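Local coordinates for protein argonaute (Methanocaldococcus jannaschii, PDB 5G5S), which cleaves single-stranded target DNA as an endonuclease guided by short single-stranded DNA, and may serve in defence against invading genetic elements, at residues 568-573 and 595-600; 522-527 and 683-688; 591-596 and 641-646. All coordinates share one frame; numbering follows the deposited sequence.

Contact 1. Residues 568-573 and 595-600; sequences LFLRDG and EVISIR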
loop_
_atom_site.group_PDB
_atom_site.type_symbol
_atom_site.label_atom_id
_atom_site.label_comp_id
_atom_site.label_asym_id
_atom_site.label_seq_id
_atom_site.Cartn_x
_atom_site.Cartn_y
_atom_site.Cartn_z
ATOM N N LEU A 568 14.861 -9.330 8.340
ATOM C CA LEU A 568 13.494 -9.032 8.734
ATOM C C LEU A 568 12.674 -8.796 7.466
ATOM O O LEU A 568 13.040 -7.941 6.667
ATOM C CB LEU A 568 13.447 -7.799 9.677
ATOM C CG LEU A 568 12.048 -7.227 10.020
ATOM C CD1 LEU A 568 11.240 -8.187 10.869
ATOM C CD2 LEU A 568 12.136 -5.856 10.675
ATOM N N PHE A 569 11.590 -9.578 7.273
ATOM C CA PHE A 569 10.668 -9.422 6.140
ATOM C C PHE A 569 9.405 -8.690 6.566
ATOM O O PHE A 569 8.813 -8.982 7.607
ATOM C CB PHE A 569 10.282 -10.753 5.487
ATOM C CG PHE A 569 11.370 -11.375 4.648
ATOM C CD1 PHE A 569 12.273 -12.277 5.207
ATOM C CD2 PHE A 569 11.456 -11.110 3.284
ATOM C CE1 PHE A 569 13.257 -12.873 4.422
ATOM C CE2 PHE A 569 12.447 -11.702 2.503
ATOM C CZ PHE A 569 13.355 -12.561 3.080
ATOM N N LEU A 570 8.999 -7.742 5.737
ATOM C CA LEU A 570 7.814 -6.928 5.935
ATOM C C LEU A 570 6.835 -7.282 4.823
ATOM O O LEU A 570 7.177 -7.209 3.632
ATOM C CB LEU A 570 8.222 -5.449 5.833
ATOM C CG LEU A 570 8.668 -4.653 7.068
ATOM C CD1 LEU A 570 9.390 -5.470 8.103
ATOM C CD2 LEU A 570 9.456 -3.440 6.667
ATOM N N ARG A 571 5.634 -7.729 5.209
ATOM C CA ARG A 571 4.601 -8.066 4.235
ATOM C C ARG A 571 3.198 -7.666 4.688
ATOM O O ARG A 571 2.936 -7.561 5.883
ATOM C CB ARG A 571 4.690 -9.534 3.741
ATOM C CG ARG A 571 4.760 -10.609 4.824
ATOM C CD ARG A 571 4.951 -12.006 4.234
ATOM N NE ARG A 571 3.677 -12.642 3.886
ATOM C CZ ARG A 571 3.552 -13.807 3.251
ATOM N NH1 ARG A 571 4.628 -14.484 2.869
ATOM N NH2 ARG A 571 2.349 -14.296 2.981
ATOM N N ASP A 572 2.328 -7.370 3.721
ATOM C CA ASP A 572 0.918 -7.062 3.936
ATOM C C ASP A 572 0.247 -8.375 3.628
ATOM O O ASP A 572 -0.280 -8.559 2.526
ATOM C CB ASP A 572 0.426 -5.963 2.980
ATOM C CG ASP A 572 -0.818 -5.233 3.450
ATOM O OD1 ASP A 572 -1.843 -5.907 3.711
ATOM O OD2 ASP A 572 -0.775 -3.985 3.540
ATOM N N GLY A 573 0.387 -9.315 4.551
ATOM C CA GLY A 573 -0.147 -10.658 4.406
ATOM C C GLY A 573 0.287 -11.600 5.506
ATOM O O GLY A 573 1.273 -11.346 6.205
ATOM N N GLU A 595 13.028 -13.282 10.230
ATOM C CA GLU A 595 11.868 -12.730 10.910
ATOM C C GLU A 595 10.860 -12.197 9.917
ATOM O O GLU A 595 11.223 -11.819 8.799
ATOM C CB GLU A 595 12.265 -11.679 11.939
ATOM C CG GLU A 595 12.929 -12.285 13.164
ATOM C CD GLU A 595 13.418 -11.274 14.181
ATOM O OE1 GLU A 595 12.956 -10.113 14.131
ATOM O OE2 GLU A 595 14.273 -11.637 15.019
ATOM N N VAL A 596 9.588 -12.241 10.310
ATOM C CA VAL A 596 8.463 -11.765 9.526
ATOM C C VAL A 596 7.430 -11.090 10.423
ATOM O O VAL A 596 7.104 -11.580 11.505
ATOM C CB VAL A 596 7.875 -12.820 8.523
ATOM C CG1 VAL A 596 7.221 -14.000 9.237
ATOM C CG2 VAL A 596 6.909 -12.178 7.530
ATOM N N ILE A 597 6.982 -9.920 9.995
ATOM C CA ILE A 597 5.946 -9.161 10.662
ATOM C C ILE A 597 4.936 -8.749 9.584
ATOM O O ILE A 597 5.319 -8.458 8.448
ATOM C CB ILE A 597 6.515 -7.990 11.515
ATOM C CG1 ILE A 597 5.475 -7.525 12.591
ATOM C CG2 ILE A 597 7.049 -6.841 10.629
ATOM C CD1 ILE A 597 5.964 -6.592 13.744
ATOM N N SER A 598 3.652 -8.777 9.931
ATOM C CA SER A 598 2.573 -8.395 9.030
ATOM C C SER A 598 2.248 -6.917 9.247
ATOM O O SER A 598 2.067 -6.479 10.383
ATOM C CB SER A 598 1.350 -9.282 9.250
ATOM O OG SER A 598 0.210 -8.795 8.563
ATOM N N ILE A 599 2.252 -6.140 8.162
ATOM C CA ILE A 599 1.963 -4.710 8.202
ATOM C C ILE A 599 0.736 -4.500 7.340
ATOM O O ILE A 599 0.787 -4.714 6.135
ATOM C CB ILE A 599 3.201 -3.863 7.792
ATOM C CG1 ILE A 599 4.321 -4.023 8.862
ATOM C CG2 ILE A 599 2.825 -2.367 7.568
ATOM C CD1 ILE A 599 5.643 -3.585 8.456
ATOM N N ARG A 600 -0.391 -4.173 7.979
ATOM C CA ARG A 600 -1.656 -3.981 7.283
ATOM C C ARG A 600 -2.149 -2.534 7.317
ATOM O O ARG A 600 -2.545 -2.011 8.365
ATOM C CB ARG A 600 -2.706 -4.995 7.759
ATOM C CG ARG A 600 -2.267 -6.436 7.487
ATOM C CD ARG A 600 -3.356 -7.440 7.752
ATOM N NE ARG A 600 -4.256 -7.619 6.610
ATOM C CZ ARG A 600 -4.068 -8.501 5.633
ATOM N NH1 ARG A 600 -2.995 -9.282 5.630
ATOM N NH2 ARG A 600 -4.944 -8.599 4.645
#
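Phe569 and Ile597 belong to neighbouring parallel strands, tied by four backbone hydrogen bonds. Phe569 N gives the first to Glu595 O at 2.7 Å, and Ile597 N answers to Phe569 O. Arg571 N to Ile597 O is weak. Ile599 N closes the ladder on Arg571 O at 2.8 Å.

Apolar contacts lie on both faces. On one, Leu570 and Ile597 run side by side, Leu570 CD1 to Ile597 CG2 at 3.7 Å. Ile599 CD1 presses tightly on Leu570 CG, 3.5 Å away. Leu568, Ile597 and Ile599 pack on helix 656-666. On the other face, Val596 CG2 rests against Arg571 CG and CD.

With Asp572 CG anti to the backbone N (chi1 -158°), the carboxylate comes near Arg600. Asp572 OD1 lies over the centre of the Arg600 guanidinium face, 4.0 Å from Arg600 NH1. The two planes stand 67° apart and no N-H points at the oxygen. Asp572 OD2 has its salt bridge with Lys601.

Helix 577-590 connects the strands in a beta-alpha-beta unit of the RNase H-like PIWI domain. Asp572, Asp506 and Asp690, close together, are active-site manganese ligands by similarity. The ladder thus sets Asp572 at the strand end, near positive Arg600 and Lys601.

Contact 2. Residues 522-527 and 683-688; sequences VVYDSE and PAPIHY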
loop_
_atom_site.group_PDB
_atom_site.type_symbol
_atom_site.label_atom_id
_atom_site.label_comp_id
_atom_site.label_asym_id
_atom_site.label_seq_id
_atom_site.Cartn_x
_atom_site.Cartn_y
_atom_site.Cartn_z
ATOM N N VAL A 522 12.097 -5.142 -1.868
ATOM C CA VAL A 522 12.925 -3.948 -1.766
ATOM C C VAL A 522 13.843 -4.198 -0.573
ATOM O O VAL A 522 13.375 -4.373 0.546
ATOM C CB VAL A 522 12.167 -2.592 -1.775
ATOM C CG1 VAL A 522 13.131 -1.422 -1.622
ATOM C CG2 VAL A 522 11.398 -2.434 -3.078
ATOM N N VAL A 523 15.137 -4.371 -0.857
ATOM C CA VAL A 523 16.156 -4.700 0.130
ATOM C C VAL A 523 16.819 -3.454 0.711
ATOM O O VAL A 523 17.425 -2.670 -0.012
ATOM C CB VAL A 523 17.192 -5.703 -0.455
ATOM C CG1 VAL A 523 18.201 -6.143 0.607
ATOM C CG2 VAL A 523 16.508 -6.917 -1.093
ATOM N N TYR A 524 16.720 -3.300 2.032
ATOM C CA TYR A 524 17.337 -2.227 2.794
ATOM C C TYR A 524 18.440 -2.802 3.656
ATOM O O TYR A 524 18.282 -3.892 4.189
ATOM C CB TYR A 524 16.298 -1.517 3.682
ATOM C CG TYR A 524 15.525 -0.438 2.962
ATOM C CD1 TYR A 524 14.723 -0.741 1.861
ATOM C CD2 TYR A 524 15.571 0.880 3.389
ATOM C CE1 TYR A 524 14.012 0.251 1.190
ATOM C CE2 TYR A 524 14.857 1.880 2.730
ATOM C CZ TYR A 524 14.076 1.557 1.634
ATOM O OH TYR A 524 13.374 2.529 0.978
ATOM N N ASP A 525 19.546 -2.070 3.812
ATOM C CA ASP A 525 20.632 -2.515 4.679
ATOM C C ASP A 525 20.419 -1.988 6.104
ATOM O O ASP A 525 19.403 -1.334 6.368
ATOM C CB ASP A 525 22.017 -2.146 4.101
ATOM C CG ASP A 525 22.341 -0.665 3.952
ATOM O OD1 ASP A 525 21.603 0.172 4.518
ATOM O OD2 ASP A 525 23.362 -0.347 3.312
ATOM N N SER A 526 21.380 -2.255 7.011
ATOM C CA SER A 526 21.329 -1.829 8.408
ATOM C C SER A 526 21.308 -0.300 8.607
ATOM O O SER A 526 20.893 0.145 9.684
ATOM C CB SER A 526 22.453 -2.476 9.214
ATOM O OG SER A 526 23.733 -1.993 8.841
ATOM N N GLU A 527 21.747 0.499 7.585
ATOM C CA GLU A 527 21.758 1.974 7.618
ATOM C C GLU A 527 20.476 2.596 7.006
ATOM O O GLU A 527 20.348 3.824 6.974
ATOM C CB GLU A 527 22.980 2.554 6.867
ATOM C CG GLU A 527 24.352 2.204 7.415
ATOM C CD GLU A 527 25.480 2.589 6.474
ATOM O OE1 GLU A 527 25.386 2.267 5.266
ATOM O OE2 GLU A 527 26.464 3.208 6.943
ATOM N N PRO A 683 6.235 1.736 6.446
ATOM C CA PRO A 683 7.700 1.716 6.230
ATOM C C PRO A 683 8.145 1.689 4.765
ATOM O O PRO A 683 7.560 0.975 3.976
ATOM C CB PRO A 683 8.137 0.452 6.978
ATOM C CG PRO A 683 7.137 0.287 8.045
ATOM C CD PRO A 683 5.836 0.749 7.476
ATOM N N ALA A 684 9.184 2.465 4.408
ATOM C CA ALA A 684 9.710 2.554 3.035
ATOM C C ALA A 684 9.981 1.213 2.283
ATOM O O ALA A 684 9.563 1.126 1.129
ATOM C CB ALA A 684 10.903 3.499 2.964
ATOM N N PRO A 685 10.569 0.137 2.888
ATOM C CA PRO A 685 10.761 -1.115 2.120
ATOM C C PRO A 685 9.477 -1.699 1.512
ATOM O O PRO A 685 9.454 -2.004 0.308
ATOM C CB PRO A 685 11.414 -2.060 3.137
ATOM C CG PRO A 685 12.044 -1.151 4.143
ATOM C CD PRO A 685 11.141 0.014 4.248
ATOM N N ILE A 686 8.401 -1.820 2.333
ATOM C CA ILE A 686 7.106 -2.349 1.889
ATOM C C ILE A 686 6.358 -1.352 0.981
ATOM O O ILE A 686 5.796 -1.766 -0.037
ATOM C CB ILE A 686 6.254 -2.983 3.043
ATOM C CG1 ILE A 686 4.948 -3.633 2.509
ATOM C CG2 ILE A 686 5.997 -1.998 4.203
ATOM C CD1 ILE A 686 4.155 -4.446 3.492
ATOM N N HIS A 687 6.418 -0.044 1.313
ATOM C CA HIS A 687 5.816 1.049 0.532
ATOM C C HIS A 687 6.332 1.063 -0.926
ATOM O O HIS A 687 5.541 1.200 -1.854
ATOM C CB HIS A 687 6.082 2.412 1.221
ATOM C CG HIS A 687 5.718 3.603 0.393
ATOM N ND1 HIS A 687 4.417 4.090 0.358
ATOM C CD2 HIS A 687 6.493 4.375 -0.405
ATOM C CE1 HIS A 687 4.439 5.124 -0.461
ATOM N NE2 HIS A 687 5.662 5.328 -0.958
ATOM N N TYR A 688 7.659 0.964 -1.103
ATOM C CA TYR A 688 8.297 0.982 -2.412
ATOM C C TYR A 688 8.142 -0.329 -3.182
ATOM O O TYR A 688 8.069 -0.287 -4.408
ATOM C CB TYR A 688 9.753 1.481 -2.334
ATOM C CG TYR A 688 9.863 2.964 -2.038
ATOM C CD1 TYR A 688 9.223 3.906 -2.844
ATOM C CD2 TYR A 688 10.675 3.430 -1.009
ATOM C CE1 TYR A 688 9.347 5.275 -2.598
ATOM C CE2 TYR A 688 10.810 4.794 -0.756
ATOM C CZ TYR A 688 10.134 5.713 -1.546
ATOM O OH TYR A 688 10.245 7.054 -1.282
#
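Tyr524 lays one face of its ring against Pro685. Pro685 CG stands 3.7 Å from the Tyr524 ring centroid and 18° off the ring normal, a CH-pi contact. It is shifted toward the rim, with Pro685 CG nearest Tyr524 CD1 at 3.5 Å. The two side chains cross at about a right angle. The tyrosine CG is anti to its carbonyl carbon (chi1 -84°), and from there the ring extends across the start of the helix.

The phenol oxygen then reaches past the proline. Tyr524 OH is 3.3 Å from the methyl CB of Ala684. Tyr524 OH also comes to the ring edge of Tyr688, 3.5 Å from Tyr688 CD2 and near the plane of that ring. The two tyrosine side chains cross obliquely, and the contact is hydroxyl to ring edge.

Residues 522-525 lie on strand 517-525, and residues 684-688 form the first turn of helix 684-697, with Pro683 at the N-cap position. The short segments run nearly antiparallel, at 161°, with their axes 7.8 Å apart. This is a helix laid on the central sheet of the RNase H-like PIWI domain. Further along the same helix is Asp690, which is an active-site residue by similarity.

Val522 fills the other end of the contact. Val522 CB is 3.5 Å from the backbone oxygen Pro685 O. The methyl Val522 CG2 packs on Tyr688 CB at 4.3 Å. The Tyr688 hydroxyl is hydrogen-bonded to Ser671 OG and Tyr670 N, and Ser671 interacts with guide DNA. The Tyr688 side chain also touches Ile715, the C-terminal residue and, by similarity, a manganese ligand.

Contact 3. Residues 591-596 and 641-646; sequences NSNIEV and WLRFNC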
loop_
_atom_site.group_PDB
_atom_site.type_symbol
_atom_site.label_atom_id
_atom_site.label_comp_id
_atom_site.label_asym_id
_atom_site.label_seq_id
_atom_site.Cartn_x
_atom_site.Cartn_y
_atom_site.Cartn_z
ATOM N N ASN A 591 21.528 -20.841 8.198
ATOM C CA ASN A 591 22.178 -20.488 9.477
ATOM C C ASN A 591 21.923 -18.985 9.716
ATOM O O ASN A 591 22.807 -18.217 10.121
ATOM C CB ASN A 591 23.673 -20.850 9.517
ATOM C CG ASN A 591 24.329 -20.529 10.838
ATOM O OD1 ASN A 591 23.792 -20.825 11.908
ATOM N ND2 ASN A 591 25.476 -19.859 10.790
ATOM N N SER A 592 20.670 -18.587 9.430
ATOM C CA SER A 592 20.188 -17.229 9.479
ATOM C C SER A 592 18.987 -17.109 10.356
ATOM O O SER A 592 18.210 -18.051 10.483
ATOM C CB SER A 592 19.816 -16.766 8.071
ATOM O OG SER A 592 20.961 -16.636 7.244
ATOM N N ASN A 593 18.813 -15.925 10.934
ATOM C CA ASN A 593 17.640 -15.569 11.717
ATOM C C ASN A 593 16.687 -14.888 10.720
ATOM O O ASN A 593 17.025 -13.853 10.136
ATOM C CB ASN A 593 18.021 -14.638 12.854
ATOM C CG ASN A 593 16.870 -14.280 13.758
ATOM O OD1 ASN A 593 16.501 -15.035 14.659
ATOM N ND2 ASN A 593 16.327 -13.080 13.588
ATOM N N ILE A 594 15.542 -15.528 10.456
ATOM C CA ILE A 594 14.537 -15.014 9.530
ATOM C C ILE A 594 13.331 -14.571 10.320
ATOM O O ILE A 594 12.698 -15.370 11.019
ATOM C CB ILE A 594 14.166 -16.016 8.397
ATOM C CG1 ILE A 594 15.408 -16.593 7.651
ATOM C CG2 ILE A 594 13.124 -15.422 7.438
ATOM C CD1 ILE A 594 16.321 -15.575 6.835
ATOM N N GLU A 595 13.028 -13.282 10.230
ATOM C CA GLU A 595 11.868 -12.730 10.910
ATOM C C GLU A 595 10.860 -12.197 9.917
ATOM O O GLU A 595 11.223 -11.819 8.799
ATOM C CB GLU A 595 12.265 -11.679 11.939
ATOM C CG GLU A 595 12.929 -12.285 13.164
ATOM C CD GLU A 595 13.418 -11.274 14.181
ATOM O OE1 GLU A 595 12.956 -10.113 14.131
ATOM O OE2 GLU A 595 14.273 -11.637 15.019
ATOM N N VAL A 596 9.588 -12.241 10.310
ATOM C CA VAL A 596 8.463 -11.765 9.526
ATOM C C VAL A 596 7.430 -11.090 10.423
ATOM O O VAL A 596 7.104 -11.580 11.505
ATOM C CB VAL A 596 7.875 -12.820 8.523
ATOM C CG1 VAL A 596 7.221 -14.000 9.237
ATOM C CG2 VAL A 596 6.909 -12.178 7.530
ATOM N N TRP A 641 4.394 -11.196 14.589
ATOM C CA TRP A 641 5.829 -11.077 14.473
ATOM C C TRP A 641 6.378 -12.464 14.825
ATOM O O TRP A 641 6.169 -12.962 15.940
ATOM C CB TRP A 641 6.319 -9.982 15.426
ATOM C CG TRP A 641 7.780 -9.644 15.344
ATOM C CD1 TRP A 641 8.653 -9.946 14.329
ATOM C CD2 TRP A 641 8.532 -8.915 16.322
ATOM N NE1 TRP A 641 9.891 -9.408 14.597
ATOM C CE2 TRP A 641 9.851 -8.788 15.829
ATOM C CE3 TRP A 641 8.221 -8.367 17.579
ATOM C CZ2 TRP A 641 10.871 -8.184 16.577
ATOM C CZ3 TRP A 641 9.224 -7.740 18.300
ATOM C CH2 TRP A 641 10.527 -7.639 17.791
ATOM N N LEU A 642 6.980 -13.121 13.834
ATOM C CA LEU A 642 7.518 -14.475 13.943
ATOM C C LEU A 642 9.020 -14.510 13.756
ATOM O O LEU A 642 9.580 -13.678 13.049
ATOM C CB LEU A 642 6.854 -15.405 12.910
ATOM C CG LEU A 642 5.329 -15.588 13.012
ATOM C CD1 LEU A 642 4.754 -16.121 11.707
ATOM C CD2 LEU A 642 4.953 -16.467 14.211
ATOM N N ARG A 643 9.670 -15.489 14.390
ATOM C CA ARG A 643 11.110 -15.685 14.313
ATOM C C ARG A 643 11.438 -17.130 14.001
ATOM O O ARG A 643 11.044 -18.022 14.755
ATOM C CB ARG A 643 11.785 -15.240 15.621
ATOM C CG ARG A 643 13.284 -15.540 15.662
ATOM C CD ARG A 643 13.901 -15.093 16.951
ATOM N NE ARG A 643 13.925 -13.635 17.067
ATOM C CZ ARG A 643 14.016 -12.977 18.215
ATOM N NH1 ARG A 643 14.079 -13.638 19.362
ATOM N NH2 ARG A 643 14.020 -11.651 18.227
ATOM N N PHE A 644 12.178 -17.354 12.897
ATOM C CA PHE A 644 12.674 -18.674 12.495
ATOM C C PHE A 644 14.173 -18.640 12.690
ATOM O O PHE A 644 14.872 -17.867 12.036
ATOM C CB PHE A 644 12.280 -19.040 11.045
ATOM C CG PHE A 644 10.785 -19.011 10.840
ATOM C CD1 PHE A 644 10.139 -17.833 10.471
ATOM C CD2 PHE A 644 10.011 -20.145 11.081
ATOM C CE1 PHE A 644 8.752 -17.795 10.333
ATOM C CE2 PHE A 644 8.624 -20.111 10.916
ATOM C CZ PHE A 644 8.005 -18.942 10.525
ATOM N N ASN A 645 14.655 -19.450 13.629
ATOM C CA ASN A 645 16.059 -19.510 14.019
ATOM C C ASN A 645 16.392 -20.934 14.483
ATOM O O ASN A 645 15.660 -21.495 15.307
ATOM C CB ASN A 645 16.309 -18.486 15.168
ATOM C CG ASN A 645 17.756 -18.197 15.514
ATOM O OD1 ASN A 645 18.615 -19.066 15.494
ATOM N ND2 ASN A 645 18.046 -16.972 15.930
ATOM N N CYS A 646 17.479 -21.521 13.951
ATOM C CA CYS A 646 17.942 -22.864 14.333
ATOM C C CYS A 646 16.862 -23.960 14.222
ATOM O O CYS A 646 16.773 -24.837 15.089
ATOM C CB CYS A 646 18.573 -22.833 15.728
ATOM S SG CYS A 646 19.752 -24.169 16.037
#
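Glu595 holds CG anti to its carbonyl carbon (chi1 -72°) and is extended beyond it, while Arg643 bends at chi3 (-69°). The two side chains therefore lie side by side, and the guanidinium turns onto the carboxylate. Glu595 and Arg643 occupy a non-hydrogen-bonded position of the antiparallel backbone ladder, in the central sheet of the RNase H-like PIWI domain.

Arg643 grips side-on in a salt bridge, with two nitrogens on one oxygen. Arg643 NE is 2.9 Å and Arg643 NH2 3.2 Å from Glu595 OE2. The oxygen is near the guanidinium plane, but both nitrogens meet it from above the carboxylate plane. Asn593 ND2 gives Glu595 OE2 a third bond, at 2.9 Å. Trp641 NE1 donates to the other oxygen, Glu595 OE1, at 3.2 Å, and Tyr499 OH is also bonded there. The carboxylate is thus held at both oxygens, which probably favours its charged form.

Ile594 pairs with Phe644, and Val596 with Leu642, each through two backbone bonds. On this face Val596 CG1 meets Leu642 CB at 3.9 Å. It also reaches the edge of the Phe644 ring, which packs on helix 577-590.

Beside the salt bridge, the Asn593 and Asn645 amides cross obliquely. Asn645 ND2 donates to Asn593 OD1 at 2.8 Å, with an angle of 137° at the hydrogen.

All three contacts reach one mixed sheet of the PIWI domain. Contacts 1 and 3 share strand 593-600, whose Glu595 and Val596 take part in both. It pairs in parallel with 566-571 on one edge and antiparallel with 636-645 on the other. Contact 2 instead sets a helix on strand 517-525. Its touching residues are all buried, and it rests on CH-pi and van der Waals contacts. Its Ile686 CD1 packs on Asp572 N, beside the probably catalytic aspartate of contact 1. Contact 3 lies farther from the chain centre and runs out to exposed Asn645. Contacts 1 and 3 each have four backbone bonds, but contact 3 adds a cluster of side-chain bonds, while in contact 1 none joins side chains across the strands.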